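PDB 6NOB: beta-fructofuranosidase from Bifidobacterium adolescentis, which probably hydrolyses terminal beta-D-fructofuranoside residues, as in sucrose, as a member of glycoside hydrolase family 32. Local coordinates for residues G264-D269 with A371-C376; T292-S297 with V338-L343. All coordinates share one frame; numbering follows the deposited sequence.

Both contacts lie in the five-bladed beta-propeller domain expected of family 32, with centres about 9 Å apart. Contact 2 is nested along the chain inside the loop closed by contact 1. It joins the two middle strands, 285-295 and 337-347, of one four-stranded propeller blade. Contact 1 starts from strand 268-273, the innermost strand of that blade, and reaches strand 374-375 at the beginning of the next blade. The contacts touch directly. Asp266 O is 2.7 Å from Thr292 OG1, a probable hydrogen bond, and Gly264 N probably bonds to Asn293 O. The pairing within the blade thus adjoins the polar seam between blades.

Contact 1: G264-D269 with A371-C376; sequences GYDFRD and ARTYEC
Asp266, Arg268, Arg372 and Glu375 form a salt-bridge network between successive propeller blades. Segment 264-269 leads into strand 268-273, and segment 371-376 holds the short strand 374-375. The sequences fit the RDP and EC motifs of family 32. By that match Asp269 is probably the transition-state stabiliser and Glu375 the acid/base. Arg268 carries the centre. Its chain runs extended from CG to NE, and NE (3.2 Å) and NH2 (3.0 Å) both bond side-on to Glu375 OE2. The guanidinium and carboxylate planes stand 85° apart. NE uses the anti lone pair of OE2, whereas NH2 comes from above the carboxylate plane. Arg268 NH1 turns back to Asp266 OD1 at 2.9 Å in a nearly straight bond (173°), lying in the guanidinium plane, and also bridges to Glu236. The other Asp266 oxygen, OD2, takes both NE and NH2 of Arg372, each at 3.0 Å. Arg372 NH1 has a further salt bridge to Glu231. At the far end Cys376 N donates to Asp269 OD2 at 2.7 Å, on the anti side of the carboxylate. A methionine in place of Arg268 would probably leave Asp266 OD1 and Glu375 OE2 without these charged partners and let the Glu375 carboxylate turn. If these roles hold, Arg268 probably helps position Glu375 as a second-shell residue, while the main-chain N-H of Cys376 probably helps to orient Asp269.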
loop_
_atom_site.group_PDB
_atom_site.type_symbol
_atom_site.label_atom_id
_atom_site.label_comp_id
_atom_site.label_asym_id
_atom_site.label_seq_id
_atom_site.Cartn_x
_atom_site.Cartn_y
_atom_site.Cartn_z
ATOM N N GLY A 264 -7.536 -15.691 -16.418
ATOM C CA GLY A 264 -8.492 -14.641 -16.129
ATOM C C GLY A 264 -8.051 -13.324 -16.735
ATOM O O GLY A 264 -6.859 -13.045 -16.869
ATOM N N TYR A 265 -9.033 -12.510 -17.133
ATOM C CA TYR A 265 -8.711 -11.172 -17.616
ATOM C C TYR A 265 -7.967 -10.368 -16.558
ATOM O O TYR A 265 -7.103 -9.550 -16.894
ATOM C CB TYR A 265 -9.985 -10.450 -18.049
ATOM C CG TYR A 265 -10.598 -11.014 -19.310
ATOM C CD1 TYR A 265 -9.816 -11.270 -20.431
ATOM C CD2 TYR A 265 -11.957 -11.298 -19.378
ATOM C CE1 TYR A 265 -10.373 -11.791 -21.587
ATOM C CE2 TYR A 265 -12.521 -11.819 -20.524
ATOM C CZ TYR A 265 -11.727 -12.063 -21.626
ATOM O OH TYR A 265 -12.288 -12.578 -22.770
ATOM N N ASP A 266 -8.286 -10.587 -15.283
ATOM C CA ASP A 266 -7.479 -10.060 -14.190
ATOM C C ASP A 266 -6.127 -10.766 -14.183
ATOM O O ASP A 266 -6.051 -11.975 -13.939
ATOM C CB ASP A 266 -8.197 -10.261 -12.858
ATOM C CG ASP A 266 -9.566 -9.605 -12.825
ATOM O OD1 ASP A 266 -9.620 -8.359 -12.778
ATOM O OD2 ASP A 266 -10.583 -10.334 -12.844
ATOM N N PHE A 267 -5.062 -10.011 -14.446
ATOM C CA PHE A 267 -3.730 -10.580 -14.617
ATOM C C PHE A 267 -2.710 -9.483 -14.341
ATOM O O PHE A 267 -2.245 -8.820 -15.274
ATOM C CB PHE A 267 -3.594 -11.153 -16.033
ATOM C CG PHE A 267 -2.195 -11.557 -16.415
ATOM C CD1 PHE A 267 -1.550 -12.594 -15.759
ATOM C CD2 PHE A 267 -1.540 -10.925 -17.463
ATOM C CE1 PHE A 267 -0.267 -12.974 -16.123
ATOM C CE2 PHE A 267 -0.264 -11.303 -17.832
ATOM C CZ PHE A 267 0.374 -12.328 -17.158
ATOM N N ARG A 268 -2.364 -9.264 -13.072
ATOM C CA ARG A 268 -1.730 -8.007 -12.698
ATOM C C ARG A 268 -0.792 -8.186 -11.508
ATOM O O ARG A 268 -0.660 -9.273 -10.936
ATOM C CB ARG A 268 -2.792 -6.953 -12.384
ATOM C CG ARG A 268 -3.716 -7.317 -11.237
ATOM C CD ARG A 268 -4.638 -6.147 -10.917
ATOM N NE ARG A 268 -5.786 -6.540 -10.106
ATOM C CZ ARG A 268 -6.915 -7.037 -10.601
ATOM N NH1 ARG A 268 -7.047 -7.211 -11.910
ATOM N NH2 ARG A 268 -7.910 -7.364 -9.786
ATOM N N ASP A 269 -0.133 -7.080 -11.152
ATOM C CA ASP A 269 0.723 -6.912 -9.982
ATOM C C ASP A 269 1.953 -7.815 -10.041
ATOM O O ASP A 269 2.165 -8.633 -9.135
ATOM C CB ASP A 269 -0.076 -7.181 -8.705
ATOM C CG ASP A 269 -1.378 -6.396 -8.648
ATOM O OD1 ASP A 269 -1.478 -5.342 -9.315
ATOM O OD2 ASP A 269 -2.304 -6.836 -7.936
ATOM N N ALA A 371 -13.146 -17.044 -3.807
ATOM C CA ALA A 371 -12.623 -15.710 -4.061
ATOM C C ALA A 371 -12.435 -15.505 -5.560
ATOM O O ALA A 371 -12.117 -16.441 -6.300
ATOM C CB ALA A 371 -11.299 -15.496 -3.323
ATOM N N ARG A 372 -12.643 -14.264 -6.009
ATOM C CA ARG A 372 -12.614 -13.984 -7.442
ATOM C C ARG A 372 -11.232 -14.237 -8.030
ATOM O O ARG A 372 -11.090 -14.962 -9.023
ATOM C CB ARG A 372 -13.041 -12.544 -7.718
ATOM C CG ARG A 372 -12.906 -12.170 -9.188
ATOM C CD ARG A 372 -12.942 -10.673 -9.412
ATOM N NE ARG A 372 -12.786 -10.345 -10.825
ATOM C CZ ARG A 372 -13.802 -10.164 -11.663
ATOM N NH1 ARG A 372 -15.048 -10.278 -11.223
ATOM N NH2 ARG A 372 -13.573 -9.870 -12.935
ATOM N N THR A 373 -10.203 -13.644 -7.434
ATOM C CA THR A 373 -8.861 -13.674 -8.000
ATOM C C THR A 373 -7.891 -13.131 -6.960
ATOM O O THR A 373 -8.294 -12.609 -5.917
ATOM C CB THR A 373 -8.788 -12.861 -9.300
ATOM O OG1 THR A 373 -7.545 -13.116 -9.966
ATOM C CG2 THR A 373 -8.912 -11.372 -9.011
ATOM N N TYR A 374 -6.603 -13.272 -7.255
ATOM C CA TYR A 374 -5.560 -12.722 -6.406
ATOM C C TYR A 374 -5.326 -11.251 -6.732
ATOM O O TYR A 374 -5.645 -10.768 -7.821
ATOM C CB TYR A 374 -4.251 -13.491 -6.588
ATOM C CG TYR A 374 -4.045 -14.652 -5.646
ATOM C CD1 TYR A 374 -4.099 -14.479 -4.268
ATOM C CD2 TYR A 374 -3.772 -15.923 -6.137
ATOM C CE1 TYR A 374 -3.899 -15.546 -3.407
ATOM C CE2 TYR A 374 -3.570 -16.993 -5.284
ATOM C CZ TYR A 374 -3.632 -16.798 -3.922
ATOM O OH TYR A 374 -3.433 -17.864 -3.075
ATOM N N GLU A 375 -4.752 -10.542 -5.765
ATOM C CA GLU A 375 -4.215 -9.209 -5.980
ATOM C C GLU A 375 -2.917 -9.079 -5.195
ATOM O O GLU A 375 -2.797 -9.614 -4.090
ATOM C CB GLU A 375 -5.212 -8.117 -5.559
ATOM C CG GLU A 375 -6.275 -7.824 -6.614
ATOM C CD GLU A 375 -7.025 -6.529 -6.365
ATOM O OE1 GLU A 375 -7.428 -6.282 -5.209
ATOM O OE2 GLU A 375 -7.215 -5.757 -7.330
ATOM N N CYS A 376 -1.941 -8.390 -5.790
ATOM C CA CYS A 376 -0.656 -8.076 -5.175
ATOM C C CYS A 376 0.045 -9.315 -4.625
ATOM O O CYS A 376 0.185 -9.459 -3.404
ATOM C CB CYS A 376 -0.844 -7.037 -4.067
ATOM S SG CYS A 376 -1.586 -5.487 -4.654
#

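Contact 2: T292-S297 with V338-L343; sequences TNLPVS and VPAMTL
Leu294 sets CG anti to its carbonyl carbon (chi1 -70°), which carries CD1 over Ala340 CB at 3.8 Å. Val338 places CG1 between its backbone N and carbonyl carbon (chi1 51°), and this methyl meets Val296 CG1 at 3.9 Å. The motif is an antiparallel strand pair, the middle two strands of a four-stranded propeller blade. Thr292 with Ala340 and Leu294 with Val338 are hydrogen-bonded pairs. Asn293 with Pro339 is the non-hydrogen-bonded pair between them. Each hydrogen-bonded pair is closed by two backbone bonds, such as Ala340 N to Thr292 O at 2.9 Å and Leu294 N to Val338 O at 3.0 Å. The short segments 292-295 and 338-343 run 115° apart, so they diverge away from the paired residues. Pro339 has no N-H to give, but its place in the pair needs none on this side. Asn293 CA adds a CA-H...O contact to Val338 O at 3.3 Å. Thr292, Leu294, Val338 and Ala340 put their side chains on one face of the sheet. Tyr358 and Pro361 of strand 357-365 touch Leu294 there, and Phe299 and Phe366 touch Val338. Further along, Leu294 CD1 also reaches Thr342 CG2. Thr342 OG1 is hydrogen-bonded to Thr290 OG1, and the methyl Thr292 CG2 lies 3.4 Å from that same Thr342 OG1.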
loop_
_atom_site.group_PDB
_atom_site.type_symbol
_atom_site.label_atom_id
_atom_site.label_comp_id
_atom_site.label_asym_id
_atom_site.label_seq_id
_atom_site.Cartn_x
_atom_site.Cartn_y
_atom_site.Cartn_z
ATOM N N THR A 292 -3.811 -13.819 -10.857
ATOM C CA THR A 292 -4.887 -14.107 -11.799
ATOM C C THR A 292 -5.750 -15.228 -11.225
ATOM O O THR A 292 -5.676 -15.547 -10.034
ATOM C CB THR A 292 -4.332 -14.472 -13.180
ATOM O OG1 THR A 292 -5.415 -14.593 -14.110
ATOM C CG2 THR A 292 -3.571 -15.787 -13.125
ATOM N N ASN A 293 -6.586 -15.816 -12.079
ATOM C CA ASN A 293 -7.362 -16.999 -11.738
ATOM C C ASN A 293 -7.290 -17.974 -12.905
ATOM O O ASN A 293 -7.100 -17.572 -14.055
ATOM C CB ASN A 293 -8.826 -16.654 -11.410
ATOM C CG ASN A 293 -9.479 -15.790 -12.479
ATOM O OD1 ASN A 293 -9.476 -14.562 -12.390
ATOM N ND2 ASN A 293 -10.047 -16.433 -13.495
ATOM N N LEU A 294 -7.437 -19.258 -12.602
ATOM C CA LEU A 294 -7.349 -20.292 -13.619
ATOM C C LEU A 294 -8.539 -21.228 -13.511
ATOM O O LEU A 294 -9.144 -21.351 -12.440
ATOM C CB LEU A 294 -6.042 -21.089 -13.484
ATOM C CG LEU A 294 -4.763 -20.326 -13.848
ATOM C CD1 LEU A 294 -3.517 -21.135 -13.506
ATOM C CD2 LEU A 294 -4.769 -19.940 -15.321
ATOM N N PRO A 295 -8.917 -21.889 -14.607
ATOM C CA PRO A 295 -10.013 -22.863 -14.535
ATOM C C PRO A 295 -9.659 -24.009 -13.601
ATOM O O PRO A 295 -8.555 -24.556 -13.655
ATOM C CB PRO A 295 -10.168 -23.343 -15.985
ATOM C CG PRO A 295 -9.487 -22.315 -16.821
ATOM C CD PRO A 295 -8.396 -21.737 -15.977
ATOM N N VAL A 296 -10.612 -24.377 -12.741
ATOM C CA VAL A 296 -10.386 -25.484 -11.820
ATOM C C VAL A 296 -10.170 -26.789 -12.571
ATOM O O VAL A 296 -9.601 -27.735 -12.014
ATOM C CB VAL A 296 -11.552 -25.606 -10.816
ATOM C CG1 VAL A 296 -11.716 -24.310 -10.033
ATOM C CG2 VAL A 296 -12.843 -25.982 -11.528
ATOM N N SER A 297 -10.600 -26.863 -13.834
ATOM C CA SER A 297 -10.350 -28.041 -14.655
ATOM C C SER A 297 -8.870 -28.251 -14.952
ATOM O O SER A 297 -8.498 -29.333 -15.415
ATOM C CB SER A 297 -11.136 -27.942 -15.964
ATOM O OG SER A 297 -10.846 -26.734 -16.644
ATOM N N VAL A 338 -10.355 -20.539 -9.863
ATOM C CA VAL A 338 -9.715 -20.534 -8.551
ATOM C C VAL A 338 -8.578 -19.518 -8.603
ATOM O O VAL A 338 -7.876 -19.432 -9.622
ATOM C CB VAL A 338 -9.211 -21.938 -8.169
ATOM C CG1 VAL A 338 -8.365 -22.530 -9.295
ATOM C CG2 VAL A 338 -8.430 -21.910 -6.861
ATOM N N PRO A 339 -8.376 -18.712 -7.560
ATOM C CA PRO A 339 -7.251 -17.770 -7.570
ATOM C C PRO A 339 -5.925 -18.503 -7.704
ATOM O O PRO A 339 -5.690 -19.523 -7.053
ATOM C CB PRO A 339 -7.371 -17.061 -6.217
ATOM C CG PRO A 339 -8.822 -17.195 -5.853
ATOM C CD PRO A 339 -9.243 -18.532 -6.382
ATOM N N ALA A 340 -5.054 -17.976 -8.563
ATOM C CA ALA A 340 -3.776 -18.613 -8.840
ATOM C C ALA A 340 -2.678 -17.571 -8.992
ATOM O O ALA A 340 -2.913 -16.475 -9.508
ATOM C CB ALA A 340 -3.844 -19.472 -10.110
ATOM N N MET A 341 -1.479 -17.928 -8.537
ATOM C CA MET A 341 -0.271 -17.141 -8.768
ATOM C C MET A 341 0.461 -17.768 -9.944
ATOM O O MET A 341 1.132 -18.794 -9.796
ATOM C CB MET A 341 0.613 -17.107 -7.530
ATOM C CG MET A 341 0.111 -16.209 -6.436
ATOM S SD MET A 341 1.352 -16.029 -5.148
ATOM C CE MET A 341 0.350 -15.306 -3.854
ATOM N N THR A 342 0.331 -17.155 -11.112
ATOM C CA THR A 342 0.991 -17.663 -12.303
ATOM C C THR A 342 2.452 -17.236 -12.311
ATOM O O THR A 342 2.764 -16.048 -12.178
ATOM C CB THR A 342 0.268 -17.175 -13.556
ATOM O OG1 THR A 342 -0.201 -15.836 -13.348
ATOM C CG2 THR A 342 -0.910 -18.089 -13.867
ATOM N N LEU A 343 3.343 -18.212 -12.455
ATOM C CA LEU A 343 4.778 -17.998 -12.352
ATOM C C LEU A 343 5.406 -17.890 -13.737
ATOM O O LEU A 343 5.079 -18.664 -14.642
ATOM C CB LEU A 343 5.433 -19.137 -11.568
ATOM C CG LEU A 343 6.898 -18.955 -11.171
ATOM C CD1 LEU A 343 7.060 -17.780 -10.224
ATOM C CD2 LEU A 343 7.437 -20.229 -10.544
#